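Local structure of cellulose 1,4-beta-cellobiosidase (Thermobifida fusca, 4JJJ) at residues Ala582-Leu585 with Phe590-Asn593; Pro547-Leu552 with Asp594-Gln599; Tyr175-Arg180 with Glu560-Pro565. The protein probably hydrolyses the beta-1,4 bonds of cellulose to release cellobiose, using the family 48 glycoside hydrolase domain that makes up this chain. The protein carries 1 engineered substitution. One frame throughout, in Å; residues are numbered along the deposited sequence. Where two conformers were deposited one is given.

How the contacts relate
Contacts 1 and 2 are neighbours, their centres about 10 Å apart, and contact 1 is nested in the loop that contact 2 closes. A probable hydrogen bond from Leu585 N to Leu552 O joins them. Both consist of apolar side-chain packing at the periphery of the fold. Contact 2 is buried, however, whereas contact 1 runs out to an exposed lysine. Contact 3 lies somewhat nearer the centre of the chain and is partly buried. It works through charge, a calcium ion and hydrogen bonds, and reaches the glycan. Leu562 of contact 3 packs against Thr583 of 582-585. Residues 547-552 and 560-565 belong to one long loop, and each supplies a ligand to a different calcium ion.

Contact 1 (Ala582-Leu585 with Phe590-Asn593); sequences ATFL and FYKN
Tyr591 and Lys592 come up against Phe584 and Leu585 to form a small apolar contact with one buried and one solvent-facing end. The 590-593 segment continues a 3-10 segment that begins earlier in the chain, and Phe590 O accepts a hydrogen bond from Asn593 N. Phe590 CE1 lies 4.2 Å above one face of the Tyr591 ring, offset toward the rim. Tyr591 follows, its CB pointing at the other segment. Tyr591 CE2 is 4.1 Å from Phe584 CE1, the two rings meeting at a slant, and Tyr591 CB is 3.9 Å from Leu585 CD1. A tyrosine suits this spot because the ring can be buried among largely apolar and aromatic neighbours, Val39 and Phe584 among them, while the hydroxyl is satisfied at the far end by Asp43 O. Both segments lie in the loop between strand 577-578 and helix 597-604 of the family 48 (alpha/alpha)6 fold, and four residues separate them. The bend brings the two segments together, and they meet through side chains. Phe584 is helped to meet the tyrosine by having CG anti to the backbone N (chi1 174°), and its ring also meets that of Trp184. Next comes Lys592, whose extended aliphatic chain crosses Leu585 at about a right angle. The forked leucine serves two partners at once: CD1 touches both Tyr591 CB and Lys592 CG, while Leu585 CD2 sits 4.1 Å from Lys592 CE. A lysine is apt here, since its CG and CE pack beside the leucine methyls while the ammonium group is carried on past them at an exposed position.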
loop_
_atom_site.group_PDB
_atom_site.type_symbol
_atom_site.label_atom_id
_atom_site.label_comp_id
_atom_site.label_asym_id
_atom_site.label_seq_id
_atom_site.Cartn_x
_atom_site.Cartn_y
_atom_site.Cartn_z
ATOM N N ALA A 582 17.434 22.793 4.397
ATOM C CA ALA A 582 17.286 21.576 5.158
ATOM C C ALA A 582 17.503 20.342 4.318
ATOM O O ALA A 582 17.482 20.359 3.086
ATOM C CB ALA A 582 15.966 21.564 5.862
ATOM N N THR A 583 17.707 19.225 5.011
ATOM C CA THR A 583 17.932 17.915 4.356
ATOM C C THR A 583 17.018 16.918 5.054
ATOM O O THR A 583 16.402 17.183 6.105
ATOM C CB THR A 583 19.340 17.415 4.464
ATOM O OG1 THR A 583 19.567 17.184 5.876
ATOM C CG2 THR A 583 20.399 18.374 3.819
ATOM N N PHE A 584 16.850 15.770 4.427
ATOM C CA PHE A 584 16.124 14.632 5.074
ATOM C C PHE A 584 16.593 14.417 6.514
ATOM O O PHE A 584 15.772 14.245 7.442
ATOM C CB PHE A 584 16.339 13.364 4.201
ATOM C CG PHE A 584 15.779 12.076 4.806
ATOM C CD1 PHE A 584 16.499 11.345 5.740
ATOM C CD2 PHE A 584 14.512 11.647 4.454
ATOM C CE1 PHE A 584 16.007 10.180 6.262
ATOM C CE2 PHE A 584 13.990 10.500 5.015
ATOM C CZ PHE A 584 14.742 9.778 5.913
ATOM N N LEU A 585 17.897 14.412 6.691
ATOM C CA LEU A 585 18.482 14.221 7.990
ATOM C C LEU A 585 18.288 15.391 8.925
ATOM O O LEU A 585 17.968 15.175 10.104
ATOM C CB LEU A 585 19.964 13.881 7.886
ATOM C CG LEU A 585 20.679 13.772 9.217
ATOM C CD1 LEU A 585 20.216 12.554 9.971
ATOM C CD2 LEU A 585 22.180 13.736 8.973
ATOM N N PHE A 590 17.125 13.031 15.031
ATOM C CA PHE A 590 17.152 11.841 15.885
ATOM C C PHE A 590 17.898 10.642 15.245
ATOM O O PHE A 590 18.297 9.717 15.924
ATOM C CB PHE A 590 15.754 11.427 16.334
ATOM C CG PHE A 590 14.753 11.281 15.205
ATOM C CD1 PHE A 590 14.711 10.178 14.411
ATOM C CD2 PHE A 590 13.869 12.307 14.948
ATOM C CE1 PHE A 590 13.822 10.056 13.339
ATOM C CE2 PHE A 590 12.954 12.166 13.934
ATOM C CZ PHE A 590 12.959 11.116 13.118
ATOM N N TYR A 591 17.934 10.584 13.920
ATOM C CA TYR A 591 18.635 9.549 13.212
ATOM C C TYR A 591 20.070 9.454 13.577
ATOM O O TYR A 591 20.634 8.413 13.489
ATOM C CB TYR A 591 18.418 9.533 11.727
ATOM C CG TYR A 591 17.368 8.619 11.186
ATOM C CD1 TYR A 591 17.408 7.291 11.510
ATOM C CD2 TYR A 591 16.475 9.046 10.244
ATOM C CE1 TYR A 591 16.467 6.362 11.027
ATOM C CE2 TYR A 591 15.515 8.142 9.734
ATOM C CZ TYR A 591 15.599 6.793 10.067
ATOM O OH TYR A 591 14.712 5.824 9.504
ATOM N N LYS A 592 20.688 10.527 14.013
ATOM C CA LYS A 592 22.101 10.467 14.378
ATOM C C LYS A 592 22.311 9.653 15.635
ATOM O O LYS A 592 23.462 9.247 15.876
ATOM C CB LYS A 592 22.535 11.875 14.642
ATOM C CG LYS A 592 22.596 12.736 13.390
ATOM C CD LYS A 592 22.939 14.182 13.899
ATOM C CE LYS A 592 23.034 15.176 12.767
ATOM N NZ LYS A 592 23.123 16.612 13.304
ATOM N N ASN A 593 21.271 9.314 16.364
ATOM C CA ASN A 593 21.421 8.419 17.514
ATOM C C ASN A 593 21.163 6.969 17.199
ATOM O O ASN A 593 21.254 6.122 18.064
ATOM C CB ASN A 593 20.502 8.902 18.636
ATOM C CG ASN A 593 20.743 10.402 18.907
ATOM O OD1 ASN A 593 21.923 10.825 19.007
ATOM N ND2 ASN A 593 19.691 11.236 18.763
#

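Contact 2 (Pro547-Leu552 with Asp594-Gln599); sequences PSWDRL and DPLWPQ. With CA (calcium ion), chain F.
Leu552 turns its CG between its backbone N and carbonyl carbon (chi1 81°), while Trp597 places its own CG anti to the backbone N (chi1 176°), and together these torsions bring the leucine methyls to the six-membered ring of the indole. Leu552 CD2 lies 3.6 Å from Trp597 CZ3, at the ring edge and near its plane. Leu552 CD1 comes to the edge as well, 3.7 Å from Trp597 CH2. Leu552 was deposited in two conformers, so the exact fit of this pair is doubtful in detail. Beside it, Trp549 CZ2 meets Leu596 CD2 at 4.1 Å, the two side chains crossing at about a right angle. Leucines suit these places because their forked methyls can lie against the hydrocarbon part of an indole, and leucine itself brings no polar group. The tryptophans are large enough to bridge backbones whose nearest CA atoms, those of Trp549 and Trp597, are 10.4 Å apart. The approach of Leu596 and Trp597 is helped by the type I turn from Asp594 to Trp597. Within it, Asp594 OD1 accepts from Leu596 N through its anti lone pair, an almost straight capping bond (2.8 Å, 170°), and Asp594 OD2 is held by Thr36 OG1. On the other segment, Asp550 O binds a calcium ion at 2.2 Å, a site completed by Asp553, Asp554 and three waters. The contact thus lays the long loop between helix 519-533 and strand 570-571 against helix 597-604, where Val600 touches both Trp549 and Leu552.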
loop_
_atom_site.group_PDB
_atom_site.type_symbol
_atom_site.label_atom_id
_atom_site.label_comp_id
_atom_site.label_asym_id
_atom_site.label_seq_id
_atom_site.Cartn_x
_atom_site.Cartn_y
_atom_site.Cartn_z
ATOM N N PRO A 547 21.524 -1.222 1.280
ATOM C CA PRO A 547 20.746 -0.065 0.842
ATOM C C PRO A 547 21.654 1.138 0.527
ATOM O O PRO A 547 22.842 1.182 0.864
ATOM C CB PRO A 547 19.810 0.267 2.028
ATOM C CG PRO A 547 20.219 -0.616 3.070
ATOM C CD PRO A 547 21.162 -1.662 2.638
ATOM N N SER A 548 21.157 2.092 -0.260
ATOM C CA SER A 548 21.911 3.339 -0.487
ATOM C C SER A 548 21.337 4.480 0.328
ATOM O O SER A 548 20.150 4.600 0.481
ATOM C CB SER A 548 21.991 3.752 -1.957
ATOM O OG SER A 548 20.740 4.046 -2.487
ATOM N N TRP A 549 22.226 5.376 0.726
ATOM C CA TRP A 549 21.962 6.430 1.687
ATOM C C TRP A 549 22.345 7.851 1.215
ATOM O O TRP A 549 22.240 8.765 2.012
ATOM C CB TRP A 549 22.810 6.137 2.944
ATOM C CG TRP A 549 22.436 4.842 3.574
ATOM C CD1 TRP A 549 23.148 3.672 3.484
ATOM C CD2 TRP A 549 21.234 4.531 4.339
ATOM N NE1 TRP A 549 22.464 2.670 4.175
ATOM C CE2 TRP A 549 21.311 3.160 4.700
ATOM C CE3 TRP A 549 20.109 5.273 4.764
ATOM C CZ2 TRP A 549 20.320 2.524 5.394
ATOM C CZ3 TRP A 549 19.125 4.637 5.492
ATOM C CH2 TRP A 549 19.258 3.267 5.818
ATOM N N ASP A 550 22.789 7.972 0.003
ATOM C CA ASP A 550 23.376 9.206 -0.428
ATOM C C ASP A 550 22.391 10.346 -0.490
ATOM O O ASP A 550 22.782 11.534 -0.498
ATOM C CB ASP A 550 24.025 9.018 -1.791
ATOM C CG ASP A 550 23.051 8.591 -2.786
ATOM O OD1 ASP A 550 22.633 7.409 -2.714
ATOM O OD2 ASP A 550 22.636 9.380 -3.641
ATOM N N ARG A 551 21.091 10.115 -0.498
ATOM C CA ARG A 551 20.181 11.275 -0.492
ATOM C C ARG A 551 19.864 11.854 0.886
ATOM O O ARG A 551 19.180 12.866 0.995
ATOM C CB ARG A 551 18.857 10.842 -1.154
ATOM C CG ARG A 551 19.068 10.328 -2.545
ATOM C CD ARG A 551 17.858 9.731 -3.273
ATOM N NE ARG A 551 16.881 10.793 -3.508
ATOM C CZ ARG A 551 15.837 10.707 -4.362
ATOM N NH1 ARG A 551 15.529 9.536 -4.943
ATOM N NH2 ARG A 551 15.055 11.738 -4.531
ATOM N N LEU A 552 20.379 11.247 1.931
ATOM C CA LEU A 552 19.966 11.683 3.228
ATOM C C LEU A 552 20.470 13.088 3.599
ATOM O O LEU A 552 19.838 13.784 4.358
ATOM C CB LEU A 552 20.296 10.595 4.222
ATOM C CG LEU A 552 21.608 10.354 4.818
ATOM C CD1 LEU A 552 21.913 11.444 5.823
ATOM C CD2 LEU A 552 21.559 8.974 5.493
ATOM N N ASP A 594 20.825 6.660 15.945
ATOM C CA ASP A 594 20.497 5.297 15.555
ATOM C C ASP A 594 21.702 4.399 15.604
ATOM O O ASP A 594 22.811 4.782 15.231
ATOM C CB ASP A 594 19.939 5.284 14.135
ATOM C CG ASP A 594 19.223 3.970 13.800
ATOM O OD1 ASP A 594 19.958 3.018 13.466
ATOM O OD2 ASP A 594 17.947 4.023 13.783
ATOM N N PRO A 595 21.550 3.136 16.018
ATOM C CA PRO A 595 22.744 2.301 15.994
ATOM C C PRO A 595 23.410 2.093 14.661
ATOM O O PRO A 595 24.598 1.811 14.630
ATOM C CB PRO A 595 22.293 1.009 16.617
ATOM C CG PRO A 595 20.835 1.004 16.480
ATOM C CD PRO A 595 20.366 2.448 16.509
ATOM N N LEU A 596 22.642 2.243 13.543
ATOM C CA LEU A 596 23.287 2.062 12.217
ATOM C C LEU A 596 23.977 3.327 11.740
ATOM O O LEU A 596 24.670 3.309 10.729
ATOM C CB LEU A 596 22.174 1.587 11.260
ATOM C CG LEU A 596 22.679 1.169 9.878
ATOM C CD1 LEU A 596 23.408 -0.122 9.971
ATOM C CD2 LEU A 596 21.480 0.939 8.961
ATOM N N TRP A 597 23.675 4.440 12.363
ATOM C CA TRP A 597 24.105 5.731 11.862
ATOM C C TRP A 597 25.631 5.799 11.656
ATOM O O TRP A 597 26.108 6.227 10.578
ATOM C CB TRP A 597 23.586 6.921 12.644
ATOM C CG TRP A 597 24.127 8.172 12.156
ATOM C CD1 TRP A 597 25.087 8.906 12.769
ATOM C CD2 TRP A 597 23.842 8.841 10.946
ATOM N NE1 TRP A 597 25.376 10.028 12.067
ATOM C CE2 TRP A 597 24.684 9.984 10.898
ATOM C CE3 TRP A 597 22.990 8.593 9.868
ATOM C CZ2 TRP A 597 24.728 10.883 9.839
ATOM C CZ3 TRP A 597 23.025 9.516 8.780
ATOM C CH2 TRP A 597 23.885 10.608 8.779
ATOM N N PRO A 598 26.421 5.371 12.668
ATOM C CA PRO A 598 27.850 5.527 12.419
ATOM C C PRO A 598 28.375 4.836 11.161
ATOM O O PRO A 598 29.253 5.328 10.464
ATOM C CB PRO A 598 28.497 4.961 13.700
ATOM C CG PRO A 598 27.473 5.191 14.745
ATOM C CD PRO A 598 26.170 4.848 14.014
ATOM N N GLN A 599 27.880 3.601 10.917
ATOM C CA GLN A 599 28.274 2.908 9.703
ATOM C C GLN A 599 27.808 3.623 8.412
ATOM O O GLN A 599 28.539 3.645 7.366
ATOM C CB GLN A 599 27.699 1.531 9.654
ATOM C CG GLN A 599 28.386 0.528 10.491
ATOM C CD GLN A 599 27.534 -0.760 10.671
ATOM O OE1 GLN A 599 26.755 -0.911 11.632
ATOM N NE2 GLN A 599 27.646 -1.630 9.693
HETATM CA CA CA F . 24.272 13.120 -0.569
HETATM O O HOH W 1 24.735 12.606 -2.553
HETATM O O HOH W 2 25.860 11.894 0.397
HETATM O O HOH W 3 25.846 14.841 -0.463
#

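Contact 3 (Tyr175-Arg180 with Glu560-Pro565); sequences YQRGAR and EGLYVP. With CA (calcium ion), chain E; BGC (beta-D-glucopyranose), chain D; BGC (beta-D-glucopyranose), chain B; BGC (beta-D-glucopyranose), chain C.
Arg180 and Glu560 meet directly and through a shared calcium ion. Arg180 NH2 gives Glu560 OE2 a 2.9 Å salt bridge from above the carboxylate plane; the long arginine bends at chi3 (65°) to bring NH2 there while its own carbonyl stays on the metal. Glu560 OE1 binds the calcium at 2.4 Å, as does Arg180 O. Water 4, also on the metal, accepts from Arg180 NE and donates to Glu560 OE2. Glu185 and Asp408 complete the protein ligands. Nearby, Arg177 turns its guanidinium edge to Tyr563 O: NH1 comes from above the carbonyl plane at 2.8 Å, NH2 bonds more weakly, and Leu562 CD1 also lies at the edge. Glu181 pairs with Arg177 NE and Glu185 O takes a bond from NH2, fixing the group's rotation. Farther out, Tyr175 CD2 lies 3.6 Å from C3 of one glucose, and the neutral amide of Gln176 serves sugar and backbone together, NE2 donating to O6 of another glucose (2.9 Å) and to Tyr175 O. A leucine in place of Gln176 would probably leave both oxygens without that donor. The carboxylates probably offset the charges of calcium and Arg180, so metal and salt bridge can share Glu560 through separate oxygens.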
loop_
_atom_site.group_PDB
_atom_site.type_symbol
_atom_site.label_atom_id
_atom_site.label_comp_id
_atom_site.label_asym_id
_atom_site.label_seq_id
_atom_site.Cartn_x
_atom_site.Cartn_y
_atom_site.Cartn_z
ATOM N N TYR A 175 4.010 11.832 2.219
ATOM C CA TYR A 175 3.777 12.256 0.833
ATOM C C TYR A 175 2.650 13.231 0.698
ATOM O O TYR A 175 1.521 12.979 1.121
ATOM C CB TYR A 175 3.512 10.984 -0.027
ATOM C CG TYR A 175 4.579 9.964 0.107
ATOM C CD1 TYR A 175 5.749 10.099 -0.540
ATOM C CD2 TYR A 175 4.362 8.866 0.904
ATOM C CE1 TYR A 175 6.811 9.210 -0.316
ATOM C CE2 TYR A 175 5.373 7.940 1.146
ATOM C CZ TYR A 175 6.567 8.073 0.500
ATOM O OH TYR A 175 7.641 7.202 0.605
ATOM N N GLN A 176 2.997 14.334 0.012
ATOM C CA GLN A 176 2.073 15.424 -0.258
ATOM C C GLN A 176 2.334 16.171 -1.579
ATOM O O GLN A 176 1.413 16.884 -2.068
ATOM C CB GLN A 176 2.008 16.541 0.806
ATOM C CG GLN A 176 1.571 16.179 2.165
ATOM C CD GLN A 176 0.070 16.079 2.270
ATOM O OE1 GLN A 176 -0.670 17.115 2.448
ATOM N NE2 GLN A 176 -0.436 14.879 2.149
ATOM N N ARG A 177 3.467 15.993 -2.173
ATOM C CA ARG A 177 3.947 16.979 -3.224
ATOM C C ARG A 177 4.218 16.349 -4.543
ATOM O O ARG A 177 5.129 16.692 -5.308
ATOM C CB ARG A 177 5.154 17.822 -2.684
ATOM C CG ARG A 177 4.686 18.654 -1.466
ATOM C CD ARG A 177 5.754 19.578 -0.904
ATOM N NE ARG A 177 6.867 18.879 -0.363
ATOM C CZ ARG A 177 7.953 19.419 0.164
ATOM N NH1 ARG A 177 8.036 20.729 0.195
ATOM N NH2 ARG A 177 8.915 18.664 0.699
ATOM N N GLY A 178 3.351 15.402 -4.866
ATOM C CA GLY A 178 3.297 14.940 -6.249
ATOM C C GLY A 178 4.283 13.834 -6.629
ATOM O O GLY A 178 4.959 13.177 -5.766
ATOM N N ALA A 179 4.312 13.521 -7.900
ATOM C CA ALA A 179 5.027 12.412 -8.396
ATOM C C ALA A 179 6.484 12.340 -8.200
ATOM O O ALA A 179 7.098 11.267 -8.231
ATOM C CB ALA A 179 4.719 12.219 -9.895
ATOM N N ARG A 180 7.128 13.512 -8.032
ATOM C CA ARG A 180 8.565 13.562 -7.975
ATOM C C ARG A 180 9.020 13.654 -6.560
ATOM O O ARG A 180 10.186 13.785 -6.322
ATOM C CB ARG A 180 9.063 14.763 -8.840
ATOM C CG ARG A 180 9.027 14.412 -10.319
ATOM C CD ARG A 180 9.784 15.445 -11.161
ATOM N NE ARG A 180 11.189 15.477 -10.892
ATOM C CZ ARG A 180 12.057 16.250 -11.559
ATOM N NH1 ARG A 180 11.620 17.037 -12.560
ATOM N NH2 ARG A 180 13.344 16.249 -11.230
ATOM N N GLU A 560 16.012 18.076 -7.307
ATOM C CA GLU A 560 16.032 16.957 -6.357
ATOM C C GLU A 560 16.439 17.456 -4.990
ATOM O O GLU A 560 17.168 18.493 -4.855
ATOM C CB GLU A 560 16.894 15.831 -6.853
ATOM C CG GLU A 560 16.574 15.360 -8.267
ATOM C CD GLU A 560 15.253 14.605 -8.353
ATOM O OE1 GLU A 560 14.724 14.230 -7.307
ATOM O OE2 GLU A 560 14.800 14.445 -9.523
ATOM N N GLY A 561 16.092 16.695 -3.932
ATOM C CA GLY A 561 16.414 17.056 -2.554
ATOM C C GLY A 561 15.253 17.665 -1.862
ATOM O O GLY A 561 14.186 17.869 -2.457
ATOM N N LEU A 562 15.420 18.014 -0.593
ATOM C CA LEU A 562 14.297 18.488 0.220
ATOM C C LEU A 562 13.958 19.916 -0.073
ATOM O O LEU A 562 14.793 20.828 0.151
ATOM C CB LEU A 562 14.661 18.342 1.705
ATOM C CG LEU A 562 13.597 18.845 2.660
ATOM C CD1 LEU A 562 12.202 18.286 2.378
ATOM C CD2 LEU A 562 14.068 18.642 4.042
ATOM N N TYR A 563 12.802 20.127 -0.710
ATOM C CA TYR A 563 12.296 21.470 -0.925
ATOM C C TYR A 563 11.554 22.025 0.260
ATOM O O TYR A 563 10.692 21.380 0.832
ATOM C CB TYR A 563 11.365 21.486 -2.180
ATOM C CG TYR A 563 10.805 22.858 -2.547
ATOM C CD1 TYR A 563 11.675 23.753 -3.120
ATOM C CD2 TYR A 563 9.533 23.229 -2.222
ATOM C CE1 TYR A 563 11.220 25.020 -3.461
ATOM C CE2 TYR A 563 9.036 24.503 -2.566
ATOM C CZ TYR A 563 9.947 25.390 -3.132
ATOM O OH TYR A 563 9.508 26.631 -3.475
ATOM N N VAL A 564 11.791 23.355 0.589
ATOM C CA VAL A 564 11.028 24.112 1.504
ATOM C C VAL A 564 10.768 25.485 0.760
ATOM O O VAL A 564 11.736 25.957 0.204
ATOM C CB VAL A 564 11.812 24.315 2.823
ATOM C CG1 VAL A 564 11.035 25.144 3.751
ATOM C CG2 VAL A 564 12.151 22.965 3.464
ATOM N N PRO A 565 9.543 26.002 0.815
ATOM C CA PRO A 565 9.276 27.338 0.187
ATOM C C PRO A 565 10.159 28.456 0.732
ATOM O O PRO A 565 10.421 28.503 1.886
ATOM C CB PRO A 565 7.828 27.609 0.467
ATOM C CG PRO A 565 7.224 26.232 0.742
ATOM C CD PRO A 565 8.308 25.491 1.416
HETATM CA CA CA E . 12.543 13.813 -6.515
HETATM C C2 BGC D . -0.624 10.225 0.981
HETATM C C3 BGC D . -1.659 11.166 0.484
HETATM C C4 BGC D . -1.353 11.712 -0.922
HETATM C C5 BGC D . -1.039 10.471 -1.797
HETATM C C6 BGC D . -0.769 10.942 -3.219
HETATM C C1 BGC D . -0.409 9.122 -0.042
HETATM O O2 BGC D . -0.981 9.703 2.236
HETATM O O3 BGC D . -1.771 12.156 1.441
HETATM O O4 BGC D . -2.531 12.324 -1.514
HETATM O O5 BGC D . 0.014 9.662 -1.282
HETATM O O6 BGC D . 0.562 11.500 -3.233
HETATM C C2 BGC B . -3.722 14.191 -2.298
HETATM C C3 BGC B . -4.150 15.609 -1.979
HETATM C C4 BGC B . -4.683 15.750 -0.565
HETATM C C5 BGC B . -3.755 15.125 0.444
HETATM C C6 BGC B . -4.262 15.039 1.835
HETATM C C1 BGC B . -2.759 13.700 -1.188
HETATM O O2 BGC B . -3.130 14.058 -3.584
HETATM O O3 BGC B . -5.158 16.039 -2.934
HETATM O O4 BGC B . -4.751 17.197 -0.328
HETATM O O5 BGC B . -3.428 13.753 0.060
HETATM O O6 BGC B . -3.283 14.542 2.728
HETATM C C2 BGC C . 2.193 5.077 -0.746
HETATM C C3 BGC C . 2.015 6.578 -0.517
HETATM C C4 BGC C . 0.586 6.850 -0.172
HETATM C C5 BGC C . 0.067 6.055 0.995
HETATM C C6 BGC C . -1.400 6.301 1.329
HETATM C C1 BGC C . 1.561 4.355 0.410
HETATM O O1 BGC C . 1.630 2.939 0.178
HETATM O O2 BGC C . 3.570 4.680 -0.921
HETATM O O3 BGC C . 2.345 7.225 -1.773
HETATM O O4 BGC C . 0.652 8.235 0.319
HETATM O O5 BGC C . 0.207 4.666 0.652
HETATM O O6 BGC C . -2.195 6.045 0.136
HETATM O O HOH W 4 12.307 13.506 -8.999
HETATM O O HOH W 5 12.238 16.107 -6.883
#